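Local atomic coordinates of anabena Tic22 (Anabaena sp., PDB entry 4EV1), a protein that probably acts as a chaperone in protein transport, as a thylakoid-associated member of the Tic22-like family. Residues A116-L119 against L120-S123; F162-K165 against Q166-Q169. All coordinates share one frame; numbering follows the deposited sequence. Where two conformers were deposited one is given.

Contact 1: residues A116-L119 against L120-S123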
loop_
_atom_site.group_PDB
_atom_site.type_symbol
_atom_site.label_atom_id
_atom_site.label_comp_id
_atom_site.label_asym_id
_atom_site.label_seq_id
_atom_site.Cartn_x
_atom_site.Cartn_y
_atom_site.Cartn_z
ATOM N N ALA A 116 4.636 12.432 -5.322
ATOM C CA ALA A 116 5.224 11.580 -6.354
ATOM C C ALA A 116 5.413 12.343 -7.669
ATOM O O ALA A 116 6.451 12.243 -8.307
ATOM C CB ALA A 116 4.346 10.360 -6.610
ATOM N N MET A 117 4.380 13.055 -8.089
ATOM C CA MET A 117 4.450 13.880 -9.299
ATOM C C MET A 117 5.512 14.992 -9.208
ATOM O O MET A 117 6.266 15.206 -10.156
ATOM C CB MET A 117 3.062 14.456 -9.583
ATOM C CG MET A 117 2.101 13.403 -10.100
ATOM S SD MET A 117 0.435 13.981 -9.852
ATOM C CE MET A 117 -0.441 13.385 -11.280
ATOM N N ASP A 118 5.589 15.670 -8.061
ATOM C CA ASP A 118 6.625 16.692 -7.806
ATOM C C ASP A 118 8.028 16.119 -8.012
ATOM O O ASP A 118 8.848 16.679 -8.746
ATOM C CB ASP A 118 6.517 17.219 -6.368
ATOM C CG ASP A 118 5.258 18.049 -6.127
ATOM O OD1 ASP A 118 4.612 18.468 -7.112
ATOM O OD2 ASP A 118 4.913 18.288 -4.945
ATOM N N LEU A 119 8.302 14.990 -7.366
ATOM C CA LEU A 119 9.597 14.310 -7.533
ATOM C C LEU A 119 9.863 13.878 -8.987
ATOM O O LEU A 119 11.003 13.965 -9.464
ATOM C CB LEU A 119 9.737 13.125 -6.569
ATOM C CG LEU A 119 9.996 13.444 -5.097
ATOM C CD1 LEU A 119 9.774 12.207 -4.241
ATOM C CD2 LEU A 119 11.411 13.977 -4.896
ATOM N N LEU A 120 8.823 13.455 -9.700
ATOM C CA LEU A 120 8.992 13.023 -11.091
ATOM C C LEU A 120 9.439 14.214 -11.973
ATOM O O LEU A 120 10.355 14.065 -12.780
ATOM C CB LEU A 120 7.728 12.331 -11.633
ATOM C CG LEU A 120 7.466 10.896 -11.118
ATOM C CD1 LEU A 120 6.064 10.444 -11.495
ATOM C CD2 LEU A 120 8.507 9.885 -11.610
ATOM N N ARG A 121 8.821 15.381 -11.774
ATOM C CA ARG A 121 9.261 16.653 -12.412
ATOM C C ARG A 121 10.761 16.910 -12.241
ATOM O O ARG A 121 11.488 17.081 -13.216
ATOM C CB ARG A 121 8.495 17.862 -11.858
ATOM C CG ARG A 121 6.987 17.727 -12.002
ATOM C CD ARG A 121 6.173 18.988 -11.685
ATOM N NE ARG A 121 6.839 20.265 -11.947
ATOM C CZ ARG A 121 7.376 21.058 -11.015
ATOM N NH1 ARG A 121 7.936 22.203 -11.385
ATOM N NH2 ARG A 121 7.369 20.718 -9.721
ATOM N N GLN A 122 11.224 16.918 -10.998
ATOM C CA GLN A 122 12.669 17.090 -10.731
ATOM C C GLN A 122 13.515 15.811 -10.951
ATOM O O GLN A 122 14.481 15.554 -10.238
ATOM C CB GLN A 122 12.954 17.758 -9.357
ATOM C CG GLN A 122 11.882 17.632 -8.269
ATOM C CD GLN A 122 12.456 17.404 -6.869
ATOM O OE1 GLN A 122 13.582 16.906 -6.704
ATOM N NE2 GLN A 122 11.665 17.735 -5.852
ATOM N N SER A 123 13.148 15.016 -11.945
ATOM C CA SER A 123 14.047 14.011 -12.503
ATOM C C SER A 123 13.983 14.027 -14.032
ATOM O O SER A 123 14.544 13.146 -14.693
ATOM C CB SER A 123 13.676 12.626 -11.979
ATOM O OG SER A 123 12.342 12.310 -12.323
#
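The last turn of helix 110-121 is held by three successive i to i+4 bonds, in which Leu120 N, Arg121 N and Gln122 N reach Ala116 O, Met117 O and Asp118 O. Leu120 also brings its CG within 3.3 Å of Ala116 O, the oxygen that its own N-H engages. The outermost of the three bonds is the longest, Gln122 N to Asp118 O at 3.3 Å, yet it is nearly straight (170°). Gln122 is the first residue to leave helical geometry, and Ser123 N then turns back to Leu120 O (3.1 Å), a shorter i to i+3 loop. Gln122 also lays its CG 3.2 Å from the same Asp118 O that its N-H engages. Its first torsion, only 24°, is nearly eclipsed, and a further bend at chi2 puts the amide across the end of Leu119, with Gln122 NE2 3.9 Å from Leu119 CD2. On the solvent side Arg121 runs back along the helix. Its CG lies beside its own backbone N (chi1 -56°), which places it over the preceding turn, 3.2 Å from Met117 O; a bend at chi3 then turns the guanidinium toward Asp118. Arg121 NH2 stops 4.4 Å from Asp118 OD1, too far for a salt bridge, though the opposite charges may still attract weakly, while Asp118 OD2 has a weak, long ion pair with Lys114. The other side is apolar: Ala116, Leu119 and Leu120 rest on Val186 of strand 183-188, and Leu119 also meets Phe136 of strand 134-139. This is the C-terminal end of an amphipathic helix packed against a beta-sheet, apolar toward the strands and charged toward the solvent.

Contact 2: residues F162-K165 against Q166-Q169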
loop_
_atom_site.group_PDB
_atom_site.type_symbol
_atom_site.label_atom_id
_atom_site.label_comp_id
_atom_site.label_asym_id
_atom_site.label_seq_id
_atom_site.Cartn_x
_atom_site.Cartn_y
_atom_site.Cartn_z
ATOM N N PHE A 162 9.591 3.619 1.334
ATOM C CA PHE A 162 8.629 4.362 2.127
ATOM C C PHE A 162 7.337 4.559 1.383
ATOM O O PHE A 162 7.325 4.958 0.206
ATOM C CB PHE A 162 9.194 5.720 2.528
ATOM C CG PHE A 162 10.479 5.625 3.329
ATOM C CD1 PHE A 162 10.449 5.323 4.699
ATOM C CD2 PHE A 162 11.702 5.797 2.715
ATOM C CE1 PHE A 162 11.638 5.225 5.433
ATOM C CE2 PHE A 162 12.885 5.715 3.438
ATOM C CZ PHE A 162 12.860 5.430 4.786
ATOM N N LEU A 163 6.239 4.341 2.085
ATOM C CA LEU A 163 4.926 4.675 1.543
ATOM C C LEU A 163 4.642 6.179 1.702
ATOM O O LEU A 163 3.715 6.725 1.064
ATOM C CB LEU A 163 3.836 3.856 2.218
ATOM C CG LEU A 163 3.524 2.439 1.722
ATOM C CD1 LEU A 163 3.012 2.469 0.247
ATOM C CD2 LEU A 163 4.684 1.473 1.885
ATOM N N SER A 164 5.442 6.853 2.528
ATOM C CA SER A 164 5.288 8.263 2.720
ATOM C C SER A 164 6.538 9.083 2.350
ATOM O O SER A 164 7.623 8.852 2.868
ATOM C CB SER A 164 4.886 8.526 4.158
ATOM O OG SER A 164 4.624 9.884 4.260
ATOM N N LYS A 165 6.348 10.048 1.478
ATOM C CA LYS A 165 7.438 10.857 0.993
ATOM C C LYS A 165 8.187 11.585 2.075
ATOM O O LYS A 165 9.354 11.685 1.995
ATOM C CB LYS A 165 6.978 11.810 -0.074
ATOM C CG LYS A 165 8.070 12.471 -0.782
ATOM C CD LYS A 165 7.590 13.716 -1.277
ATOM C CE LYS A 165 8.524 14.790 -0.910
ATOM N NZ LYS A 165 9.440 14.935 -2.043
ATOM N N GLN A 166 7.490 12.069 3.082
ATOM C CA GLN A 166 8.114 12.772 4.209
ATOM C C GLN A 166 9.138 11.909 4.932
ATOM O O GLN A 166 10.178 12.412 5.359
ATOM C CB GLN A 166 7.069 13.310 5.208
ATOM C CG GLN A 166 6.388 12.200 5.987
ATOM C CD GLN A 166 5.148 12.658 6.755
ATOM O OE1 GLN A 166 5.267 13.373 7.762
ATOM N NE2 GLN A 166 3.959 12.200 6.313
ATOM N N ASP A 167 8.876 10.612 5.042
ATOM C CA ASP A 167 9.837 9.694 5.644
ATOM C C ASP A 167 11.075 9.540 4.742
ATOM O O ASP A 167 12.176 9.438 5.249
ATOM C CB ASP A 167 9.247 8.300 5.871
ATOM C CG ASP A 167 8.250 8.261 7.007
ATOM O OD1 ASP A 167 8.530 8.798 8.109
ATOM O OD2 ASP A 167 7.183 7.695 6.783
ATOM N N ALA A 168 10.886 9.482 3.422
ATOM C CA ALA A 168 12.041 9.440 2.494
ATOM C C ALA A 168 12.816 10.760 2.543
ATOM O O ALA A 168 14.054 10.745 2.472
ATOM C CB ALA A 168 11.621 9.142 1.075
ATOM N N GLN A 169 12.121 11.893 2.659
ATOM C CA GLN A 169 12.815 13.198 2.697
ATOM C C GLN A 169 13.690 13.269 3.933
ATOM O O GLN A 169 14.776 13.872 3.910
ATOM C CB GLN A 169 11.839 14.387 2.670
ATOM C CG GLN A 169 11.596 15.006 1.272
ATOM C CD GLN A 169 12.762 15.874 0.759
ATOM O OE1 GLN A 169 13.115 15.816 -0.425
ATOM N NE2 GLN A 169 13.360 16.668 1.645
HETATM O O HOH W 1 6.802 5.715 4.882
#
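Lys165 sends its side chain alongside that of Gln169, both pointing the same way: CG stands anti to the backbone N (chi1 -169°), and bends at chi3 and chi4 bring Lys165 CE 3.8 Å from Gln169 CG in one of the latter's two conformers. Phe162 lays one face of its ring on the backbone between Asp167 and Ala168; Asp167 C sits over the ring centre, and Ala168 N is offset toward the rim. Phe162 CD1 lies 3.4 Å from Asp167 CB, and Phe162 CD2 is 3.7 Å from Ala168 CB. With a smaller alanine at Phe162, the first turn of the helix would probably lose the flat surface beneath it and a gap would open at Asp167 and Ala168. The chain passes here from strand 156-162 into helix 165-175, with Ser164 as N-cap. Weak bonds from Asp167 N and Ala168 N to Ser164 O open the helix; Gln169 N to Lys165 O, at 2.9 Å, is the next and shorter one. Ser164 OG accepts Gln166 NE2 at 3.2 Å, almost in the amide plane, and is also hydrogen-bonded to Glu112, which takes the backbone N-H of Lys165 too. A water that accepts from Ser164 N lies 2.8 Å from Asp167 OD2, to which it may donate; this carboxylate oxygen also makes a salt bridge with Arg216.

How the contacts relate
Contacts 1 and 2 lie at opposite ends of two different helices, the C-terminal end of 110-121 and the N-terminal end of 165-175, with centres 14 Å apart. They touch directly where Lys165 NZ packs 3.4 Å from Leu119 CG, and both lean on Phe136 and Ile184 of the strands. Glu112, near the start of the first helix, joins the cap of the second. Each is partly buried, but contact 2 sits deeper, its centre about 13 Å from the chain centre against about 20 Å for that of contact 1. Contact 1 combines backbone bonds, an apolar face on the strands and a polar outer side without a salt bridge, whereas contact 2 adds an aromatic face, a bound water and capping at a buried serine.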